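Local coordinates for protein TIR domain-containing adapter molecule 1 (PDB 4BSX) that serves as a Toll-like receptor signalling adaptor that induces interferon-beta, its N-terminal helical domain resembling the tetratricopeptide-repeat IFIT proteins, at residues Q23-Y28 with E109-A114; I62-L67 with R74-Q79; E123-L128 with G137-E142. The protein carries 2 engineered substitutions. All coordinates share one frame; numbering follows the deposited sequence.

Overall arrangement
The three contacts are spread over an all-helical domain and none touches another, their centres lying 22 to 25 Å apart. Contact 1 spans the longest stretch of sequence: it brings helix 23-33 against the loop that follows helix 96-108, and contact 2 is nested within the loop it closes. Contact 3 follows both in the chain. Contacts 2 and 3 each join a helix to the next one along, and they lie on opposite sides of the chain's centre, with nearest atoms about 13 Å apart. Both are buried apolar packing, whereas contact 1 is a surface contact with a water at its polar side.

Contact 1 of 3, residues Q23-Y28 with E109-A114; sequences QDKLLY and EKLCPA
Tyr28 and Glu109 reach toward each other across the contact and meet at the rim of the aromatic ring. The carboxylate oxygen Glu109 OE1 lies near the ring plane, 3.4 Å from Tyr28 CE2, so it faces the ring's edge, where the C-H groups carry slight positive charge. Ring and carboxylate planes stand 71° apart. With chi1 at 173°, Tyr28 swings its ring to the far side of CB from its own nitrogen, outward to the carboxylate. The polar ends of the pair share a further partner: Lys32 NZ forms a salt bridge with Glu109 OE2 and a hydrogen bond with Tyr28 OH, probably helping to hold the two side chains in place.

Lys25 and Leu111 behave differently, lying side by side and running antiparallel. Lys25 CG is 3.9 Å from Leu111 CD2, and bends at chi2, chi3 and chi4 fold the chain round so that NZ returns to the same distance from that methyl. The ammonium does not reach the nearby acid directly, since Lys25 NZ and Glu109 OE1 are 6.2 Å apart. A water spans the gap: it donates to Glu109 OE1 at 3.0 Å and to the backbone Glu109 O at 2.9 Å, and accepts a weak bond from Lys25 NZ at 3.3 Å. The polar connection between the segments thus runs through this water, weakly on the lysine side.

Lys110, with positive phi (63°), leaves the helical conformation in a Schellman motif, and the chain then runs on through Leu111. Segment 109-114 is the loop leading from helix 96-108 to helix 114-130. Leu111 packs on Leu106 of the former, on Ile17 of helix 11-19 and on Leu29 of helix 23-33, so that its side chain, rather than the whole turn, sits among three helices.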
loop_
_atom_site.group_PDB
_atom_site.type_symbol
_atom_site.label_atom_id
_atom_site.label_comp_id
_atom_site.label_asym_id
_atom_site.label_seq_id
_atom_site.Cartn_x
_atom_site.Cartn_y
_atom_site.Cartn_z
ATOM N N GLN A 23 14.213 8.759 -9.812
ATOM C CA GLN A 23 13.501 8.244 -10.967
ATOM C C GLN A 23 14.033 6.883 -11.382
ATOM O O GLN A 23 13.263 6.050 -11.906
ATOM C CB GLN A 23 13.595 9.222 -12.145
ATOM C CG GLN A 23 12.981 10.662 -11.901
ATOM C CD GLN A 23 11.465 10.661 -11.610
ATOM O OE1 GLN A 23 10.632 10.646 -12.513
ATOM N NE2 GLN A 23 11.115 10.703 -10.333
ATOM N N ASP A 24 15.329 6.649 -11.166
ATOM C CA ASP A 24 15.943 5.376 -11.561
ATOM C C ASP A 24 15.287 4.266 -10.727
ATOM O O ASP A 24 14.659 3.357 -11.284
ATOM C CB ASP A 24 17.480 5.351 -11.365
ATOM C CG ASP A 24 18.265 6.065 -12.475
ATOM O OD1 ASP A 24 17.732 6.336 -13.583
ATOM O OD2 ASP A 24 19.445 6.376 -12.206
ATOM N N LYS A 25 15.390 4.384 -9.404
ATOM C CA LYS A 25 14.651 3.514 -8.461
ATOM C C LYS A 25 13.152 3.330 -8.749
ATOM O O LYS A 25 12.646 2.202 -8.724
ATOM C CB LYS A 25 14.831 3.965 -7.021
ATOM C CG LYS A 25 14.375 2.940 -6.042
ATOM C CD LYS A 25 15.132 1.600 -6.124
ATOM C CE LYS A 25 16.638 1.702 -5.974
ATOM N NZ LYS A 25 17.082 1.871 -4.580
ATOM N N LEU A 26 12.429 4.383 -9.084
ATOM C CA LEU A 26 11.043 4.172 -9.483
ATOM C C LEU A 26 10.893 3.297 -10.739
ATOM O O LEU A 26 10.066 2.400 -10.794
ATOM C CB LEU A 26 10.334 5.497 -9.698
ATOM C CG LEU A 26 10.130 6.368 -8.451
ATOM C CD1 LEU A 26 9.399 7.637 -8.864
ATOM C CD2 LEU A 26 9.373 5.622 -7.368
ATOM N N LEU A 27 11.683 3.582 -11.761
ATOM C CA LEU A 27 11.759 2.715 -12.928
ATOM C C LEU A 27 12.062 1.250 -12.532
ATOM O O LEU A 27 11.377 0.342 -12.979
ATOM C CB LEU A 27 12.792 3.247 -13.943
ATOM C CG LEU A 27 12.280 4.497 -14.697
ATOM C CD1 LEU A 27 13.366 5.255 -15.406
ATOM C CD2 LEU A 27 11.142 4.119 -15.687
ATOM N N TYR A 28 13.040 1.053 -11.661
ATOM C CA TYR A 28 13.328 -0.246 -11.075
ATOM C C TYR A 28 12.084 -0.875 -10.457
ATOM O O TYR A 28 11.754 -2.003 -10.785
ATOM C CB TYR A 28 14.412 -0.119 -10.011
ATOM C CG TYR A 28 14.640 -1.403 -9.244
ATOM C CD1 TYR A 28 15.147 -2.553 -9.890
ATOM C CD2 TYR A 28 14.330 -1.495 -7.875
ATOM C CE1 TYR A 28 15.352 -3.771 -9.179
ATOM C CE2 TYR A 28 14.532 -2.720 -7.149
ATOM C CZ TYR A 28 15.039 -3.823 -7.811
ATOM O OH TYR A 28 15.231 -4.972 -7.092
ATOM N N GLU A 109 12.851 -2.922 0.112
ATOM C CA GLU A 109 13.583 -2.291 -0.957
ATOM C C GLU A 109 14.567 -1.313 -0.365
ATOM O O GLU A 109 15.288 -0.631 -1.087
ATOM C CB GLU A 109 12.631 -1.565 -1.915
ATOM C CG GLU A 109 11.754 -2.537 -2.752
ATOM C CD GLU A 109 12.569 -3.513 -3.599
ATOM O OE1 GLU A 109 13.766 -3.266 -3.862
ATOM O OE2 GLU A 109 12.035 -4.552 -3.998
ATOM N N LYS A 110 14.569 -1.225 0.963
ATOM C CA LYS A 110 15.447 -0.307 1.677
ATOM C C LYS A 110 15.168 1.142 1.346
ATOM O O LYS A 110 16.075 1.966 1.428
ATOM C CB LYS A 110 16.911 -0.665 1.383
ATOM C CG LYS A 110 17.257 -2.072 1.818
ATOM C CD LYS A 110 18.530 -2.604 1.193
ATOM C CE LYS A 110 18.910 -3.966 1.792
ATOM N NZ LYS A 110 17.824 -5.003 1.638
ATOM N N LEU A 111 13.910 1.469 1.021
ATOM C CA LEU A 111 13.524 2.851 0.771
ATOM C C LEU A 111 13.078 3.572 2.031
ATOM O O LEU A 111 12.831 4.794 1.998
ATOM C CB LEU A 111 12.412 2.914 -0.268
ATOM C CG LEU A 111 12.689 2.243 -1.611
ATOM C CD1 LEU A 111 11.614 2.617 -2.610
ATOM C CD2 LEU A 111 14.066 2.603 -2.162
ATOM N N CYS A 112 12.945 2.806 3.116
ATOM C CA CYS A 112 12.609 3.331 4.451
ATOM C C CYS A 112 13.022 2.345 5.563
ATOM O O CYS A 112 13.228 1.168 5.316
ATOM C CB CYS A 112 11.115 3.622 4.562
ATOM S SG CYS A 112 10.161 2.155 4.904
ATOM N N PRO A 113 13.169 2.835 6.801
ATOM C CA PRO A 113 13.619 1.954 7.891
ATOM C C PRO A 113 12.580 0.924 8.300
ATOM O O PRO A 113 11.379 1.178 8.176
ATOM C CB PRO A 113 13.878 2.916 9.043
ATOM C CG PRO A 113 13.110 4.128 8.708
ATOM C CD PRO A 113 13.065 4.239 7.229
ATOM N N ALA A 114 13.055 -0.229 8.768
ATOM C CA ALA A 114 12.201 -1.339 9.139
ATOM C C ALA A 114 11.300 -0.982 10.323
ATOM O O ALA A 114 10.245 -1.587 10.519
ATOM C CB ALA A 114 13.028 -2.536 9.483
HETATM O O HOH W 1 15.038 -0.605 -3.997
#

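Contact 2 of 3, residues I62-L67 with R74-Q79; sequences ISLEAL and RLVARQ
Between segments 62-67 and 74-79 the nearest CA atoms are those of Leu64 and Ala77, 6.0 Å apart, a separation short enough for a leucine to lie directly against the neighbouring main chain. Leu64 does most of the work and uses both of its methyls. Its CD1 settles 3.8 Å from Ala77 CA, while its CD2 touches Val76 CG1 at 3.9 Å. A chi1 of -71° sets the Leu64 branch point beside the backbone nitrogen and away from the carbonyl, which turns the two methyls toward Val76 and Ala77; there the leucine crosses Val76 at about a right angle, methyl against methyl. The small Ala77 is consistent with this close approach, its CB meeting Leu64 CB at 4.1 Å.

Two successive helices, joined by a short connection and packed through apolar side chains, form a helical hairpin within an all-helical domain that resembles IFIT proteins. Leu64 also packs on Ala48 of helix 43-53 and on Ala81 in the loop beyond Gln79, and so is enclosed between neighbouring parts of the chain. Arg74 and Arg78 turn away from segment 62-67 at CB, and both form salt bridges with Glu90; Arg74 CB sits 4.2 Å above one face of the Arg78 guanidinium, over its centre.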
loop_
_atom_site.group_PDB
_atom_site.type_symbol
_atom_site.label_atom_id
_atom_site.label_comp_id
_atom_site.label_asym_id
_atom_site.label_seq_id
_atom_site.Cartn_x
_atom_site.Cartn_y
_atom_site.Cartn_z
ATOM N N ILE A 62 -5.198 2.159 -15.523
ATOM C CA ILE A 62 -5.529 0.825 -16.027
ATOM C C ILE A 62 -5.251 -0.244 -14.966
ATOM O O ILE A 62 -6.033 -1.139 -14.763
ATOM C CB ILE A 62 -4.786 0.537 -17.340
ATOM C CG1 ILE A 62 -5.464 1.318 -18.469
ATOM C CG2 ILE A 62 -4.771 -0.961 -17.646
ATOM C CD1 ILE A 62 -4.592 1.520 -19.649
ATOM N N SER A 63 -4.142 -0.097 -14.264
ATOM C CA SER A 63 -3.807 -0.982 -13.173
ATOM C C SER A 63 -4.796 -0.869 -12.006
ATOM O O SER A 63 -5.096 -1.865 -11.322
ATOM C CB SER A 63 -2.404 -0.657 -12.663
ATOM O OG SER A 63 -1.439 -0.795 -13.704
ATOM N N LEU A 64 -5.287 0.332 -11.726
ATOM C CA LEU A 64 -6.160 0.461 -10.564
ATOM C C LEU A 64 -7.519 -0.073 -10.930
ATOM O O LEU A 64 -8.221 -0.616 -10.097
ATOM C CB LEU A 64 -6.249 1.908 -10.085
ATOM C CG LEU A 64 -4.934 2.366 -9.430
ATOM C CD1 LEU A 64 -4.845 3.867 -9.475
ATOM C CD2 LEU A 64 -4.817 1.843 -8.007
ATOM N N GLU A 65 -7.899 0.077 -12.195
ATOM C CA GLU A 65 -9.171 -0.482 -12.636
ATOM C C GLU A 65 -9.186 -2.016 -12.467
ATOM O O GLU A 65 -10.213 -2.592 -12.137
ATOM C CB GLU A 65 -9.490 -0.091 -14.082
ATOM C CG GLU A 65 -10.344 -1.126 -14.862
ATOM C CD GLU A 65 -11.831 -1.089 -14.528
ATOM O OE1 GLU A 65 -12.282 -0.075 -13.951
ATOM O OE2 GLU A 65 -12.545 -2.071 -14.860
ATOM N N ALA A 66 -8.056 -2.675 -12.674
ATOM C CA ALA A 66 -8.005 -4.107 -12.460
ATOM C C ALA A 66 -8.089 -4.419 -10.976
ATOM O O ALA A 66 -8.321 -5.565 -10.580
ATOM C CB ALA A 66 -6.726 -4.686 -13.055
ATOM N N LEU A 67 -7.888 -3.407 -10.135
ATOM C CA LEU A 67 -7.880 -3.642 -8.690
ATOM C C LEU A 67 -9.158 -3.182 -7.998
ATOM O O LEU A 67 -9.222 -3.167 -6.782
ATOM C CB LEU A 67 -6.644 -2.978 -8.037
ATOM C CG LEU A 67 -5.257 -3.534 -8.407
ATOM C CD1 LEU A 67 -4.147 -2.713 -7.796
ATOM C CD2 LEU A 67 -5.110 -4.983 -7.984
ATOM N N ARG A 74 -9.538 1.488 -4.722
ATOM C CA ARG A 74 -10.575 2.386 -5.201
ATOM C C ARG A 74 -10.344 3.808 -4.696
ATOM O O ARG A 74 -10.445 4.773 -5.465
ATOM C CB ARG A 74 -11.944 1.876 -4.755
ATOM C CG ARG A 74 -12.441 0.711 -5.558
ATOM C CD ARG A 74 -13.951 0.553 -5.416
ATOM N NE ARG A 74 -14.405 0.353 -4.042
ATOM C CZ ARG A 74 -14.494 -0.828 -3.411
ATOM N NH1 ARG A 74 -14.110 -1.951 -3.993
ATOM N NH2 ARG A 74 -14.944 -0.883 -2.159
ATOM N N LEU A 75 -10.048 3.924 -3.397
ATOM C CA LEU A 75 -9.683 5.191 -2.786
ATOM C C LEU A 75 -8.463 5.834 -3.481
ATOM O O LEU A 75 -8.424 7.041 -3.700
ATOM C CB LEU A 75 -9.372 4.983 -1.309
ATOM C CG LEU A 75 -9.175 6.291 -0.502
ATOM C CD1 LEU A 75 -10.547 6.859 -0.040
ATOM C CD2 LEU A 75 -8.253 6.114 0.711
ATOM N N VAL A 76 -7.455 5.021 -3.787
ATOM C CA VAL A 76 -6.276 5.485 -4.541
ATOM C C VAL A 76 -6.633 5.940 -5.965
ATOM O O VAL A 76 -6.177 6.975 -6.427
ATOM C CB VAL A 76 -5.148 4.433 -4.552
ATOM C CG1 VAL A 76 -4.066 4.829 -5.555
ATOM C CG2 VAL A 76 -4.556 4.296 -3.151
ATOM N N ALA A 77 -7.493 5.215 -6.647
ATOM C CA ALA A 77 -7.887 5.625 -7.982
ATOM C C ALA A 77 -8.526 7.012 -7.952
ATOM O O ALA A 77 -8.263 7.860 -8.813
ATOM C CB ALA A 77 -8.883 4.608 -8.563
ATOM N N ARG A 78 -9.398 7.227 -6.968
ATOM C CA ARG A 78 -10.174 8.439 -6.901
ATOM C C ARG A 78 -9.367 9.599 -6.407
ATOM O O ARG A 78 -9.390 10.649 -7.001
ATOM C CB ARG A 78 -11.388 8.248 -5.991
ATOM C CG ARG A 78 -12.443 7.382 -6.592
ATOM C CD ARG A 78 -13.313 6.754 -5.508
ATOM N NE ARG A 78 -14.142 5.706 -6.081
ATOM C CZ ARG A 78 -14.862 4.846 -5.377
ATOM N NH1 ARG A 78 -14.874 4.910 -4.049
ATOM N NH2 ARG A 78 -15.594 3.941 -6.008
ATOM N N GLN A 79 -8.657 9.420 -5.311
ATOM C CA GLN A 79 -8.051 10.568 -4.677
ATOM C C GLN A 79 -6.619 10.843 -5.094
ATOM O O GLN A 79 -6.133 11.923 -4.815
ATOM C CB GLN A 79 -8.164 10.416 -3.154
ATOM C CG GLN A 79 -9.623 10.383 -2.722
ATOM C CD GLN A 79 -9.824 10.316 -1.246
ATOM O OE1 GLN A 79 -8.888 10.161 -0.488
ATOM N NE2 GLN A 79 -11.071 10.429 -0.829
#

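Contact 3 of 3, residues E123-L128 with G137-E142; sequences EAVRTL and GELQDE
Ala124 opens the packing against Leu139, its CB 3.8 Å from Leu139 CD2. Leu139 CD2 also lies 3.5 Å from Ala124 O, and so rests close against the helix surface rather than merely touching side-chain ends. One residue on, Val125 flanks the leucine with its CG2, which is 4.0 Å from Leu139 CG, the two side chains crossing obliquely. The other valine methyl, CG1, faces the aliphatic part of Gln140 at the more exposed border, with a loose approach of 4.4 Å to Gln140 CG.

Helices 114-130 and 136-147 run nearly antiparallel here, with the short segment axes 9.9 Å apart and their directions at 169°. These two successive helices make a hairpin toward the C-terminal end of this IFIT-like helical domain. Further along the first helix, Thr127 points its hydroxyl back to its own helix: Thr127 OG1 donates to Glu123 O at 2.9 Å, tilted 31° from the carbonyl plane and on the opposite face from Thr127 N, which bonds the same oxygen.

Leu128 completes the surroundings of Leu139. Its CD2 lies 3.7 Å from Leu139 CD2, while its CD1 is also close to that methyl. Two torsions of Leu139 produce this fit: chi1 (167°) sends CG out anti to the main-chain nitrogen, and chi2 then turns CD2 in among Ala124, Val125 and Leu128. Trp97 of helix 96-108 is a further neighbour of Leu139, and Ser96 of the same helix touches Ala124.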
loop_
_atom_site.group_PDB
_atom_site.type_symbol
_atom_site.label_atom_id
_atom_site.label_comp_id
_atom_site.label_asym_id
_atom_site.label_seq_id
_atom_site.Cartn_x
_atom_site.Cartn_y
_atom_site.Cartn_z
ATOM N N GLU A 123 -0.253 -0.222 14.278
ATOM C CA GLU A 123 -1.442 0.580 14.070
ATOM C C GLU A 123 -2.524 -0.246 13.411
ATOM O O GLU A 123 -3.698 -0.062 13.692
ATOM C CB GLU A 123 -1.135 1.854 13.232
ATOM C CG GLU A 123 -0.261 2.840 14.002
ATOM C CD GLU A 123 0.210 4.030 13.169
ATOM O OE1 GLU A 123 -0.224 4.146 12.002
ATOM O OE2 GLU A 123 1.015 4.853 13.681
ATOM N N ALA A 124 -2.147 -1.135 12.512
ATOM C CA ALA A 124 -3.153 -1.949 11.843
ATOM C C ALA A 124 -3.772 -2.847 12.886
ATOM O O ALA A 124 -4.954 -3.148 12.833
ATOM C CB ALA A 124 -2.527 -2.794 10.746
ATOM N N VAL A 125 -2.942 -3.317 13.813
ATOM C CA VAL A 125 -3.392 -4.332 14.765
ATOM C C VAL A 125 -4.352 -3.625 15.723
ATOM O O VAL A 125 -5.449 -4.112 15.977
ATOM C CB VAL A 125 -2.201 -5.013 15.485
ATOM C CG1 VAL A 125 -2.660 -5.739 16.728
ATOM C CG2 VAL A 125 -1.501 -5.978 14.558
ATOM N N ARG A 126 -3.957 -2.425 16.165
ATOM C CA ARG A 126 -4.812 -1.548 16.958
ATOM C C ARG A 126 -6.123 -1.269 16.261
ATOM O O ARG A 126 -7.171 -1.432 16.835
ATOM C CB ARG A 126 -4.093 -0.241 17.227
ATOM C CG ARG A 126 -4.664 0.583 18.368
ATOM C CD ARG A 126 -3.807 1.805 18.568
ATOM N NE ARG A 126 -2.402 1.412 18.516
ATOM C CZ ARG A 126 -1.414 2.204 18.131
ATOM N NH1 ARG A 126 -1.676 3.453 17.776
ATOM N NH2 ARG A 126 -0.166 1.742 18.105
ATOM N N THR A 127 -6.072 -0.863 15.010
ATOM C CA THR A 127 -7.292 -0.605 14.263
ATOM C C THR A 127 -8.250 -1.831 14.226
ATOM O O THR A 127 -9.408 -1.703 14.606
ATOM C CB THR A 127 -6.942 -0.120 12.865
ATOM O OG1 THR A 127 -6.285 1.137 12.963
ATOM C CG2 THR A 127 -8.178 0.060 12.036
ATOM N N LEU A 128 -7.775 -3.006 13.805
ATOM C CA LEU A 128 -8.636 -4.186 13.730
ATOM C C LEU A 128 -9.193 -4.601 15.129
ATOM O O LEU A 128 -10.303 -5.069 15.247
ATOM C CB LEU A 128 -7.910 -5.359 13.031
ATOM C CG LEU A 128 -8.061 -5.410 11.497
ATOM C CD1 LEU A 128 -7.274 -4.292 10.864
ATOM C CD2 LEU A 128 -7.680 -6.755 10.914
ATOM N N GLY A 137 -6.600 -12.174 13.969
ATOM C CA GLY A 137 -5.591 -13.217 14.128
ATOM C C GLY A 137 -4.692 -13.312 12.874
ATOM O O GLY A 137 -3.469 -13.366 12.948
ATOM N N GLU A 138 -5.342 -13.340 11.716
ATOM C CA GLU A 138 -4.672 -13.318 10.423
ATOM C C GLU A 138 -3.619 -12.239 10.326
ATOM O O GLU A 138 -2.485 -12.503 9.890
ATOM C CB GLU A 138 -5.702 -13.125 9.300
ATOM C CG GLU A 138 -5.049 -12.993 7.943
ATOM C CD GLU A 138 -6.061 -13.015 6.832
ATOM O OE1 GLU A 138 -7.248 -13.174 7.146
ATOM O OE2 GLU A 138 -5.669 -12.891 5.655
ATOM N N LEU A 139 -4.012 -11.024 10.718
ATOM C CA LEU A 139 -3.151 -9.854 10.621
ATOM C C LEU A 139 -1.963 -9.952 11.568
ATOM O O LEU A 139 -0.816 -9.593 11.194
ATOM C CB LEU A 139 -3.952 -8.589 10.924
ATOM C CG LEU A 139 -3.140 -7.302 11.166
ATOM C CD1 LEU A 139 -2.305 -6.958 9.952
ATOM C CD2 LEU A 139 -4.060 -6.194 11.473
ATOM N N GLN A 140 -2.249 -10.436 12.781
ATOM C CA GLN A 140 -1.265 -10.608 13.829
ATOM C C GLN A 140 -0.261 -11.648 13.375
ATOM O O GLN A 140 0.931 -11.487 13.635
ATOM C CB GLN A 140 -1.920 -11.096 15.125
ATOM C CG GLN A 140 -2.674 -10.043 15.951
ATOM C CD GLN A 140 -3.506 -10.708 17.087
ATOM O OE1 GLN A 140 -3.893 -11.877 16.983
ATOM N NE2 GLN A 140 -3.777 -9.970 18.148
ATOM N N ASP A 141 -0.736 -12.719 12.724
ATOM C CA ASP A 141 0.161 -13.743 12.150
ATOM C C ASP A 141 1.091 -13.109 11.127
ATOM O O ASP A 141 2.328 -13.234 11.205
ATOM C CB ASP A 141 -0.631 -14.872 11.490
ATOM C CG ASP A 141 -1.278 -15.806 12.500
ATOM O OD1 ASP A 141 -0.776 -15.843 13.657
ATOM O OD2 ASP A 141 -2.284 -16.488 12.128
ATOM N N GLU A 142 0.493 -12.421 10.162
ATOM C CA GLU A 142 1.260 -11.630 9.185
ATOM C C GLU A 142 2.206 -10.617 9.841
ATOM O O GLU A 142 3.347 -10.459 9.463
ATOM C CB GLU A 142 0.298 -10.921 8.235
ATOM C CG GLU A 142 0.959 -9.927 7.324
ATOM C CD GLU A 142 -0.018 -9.381 6.327
ATOM O OE1 GLU A 142 -0.980 -10.134 6.049
ATOM O OE2 GLU A 142 0.179 -8.209 5.855
#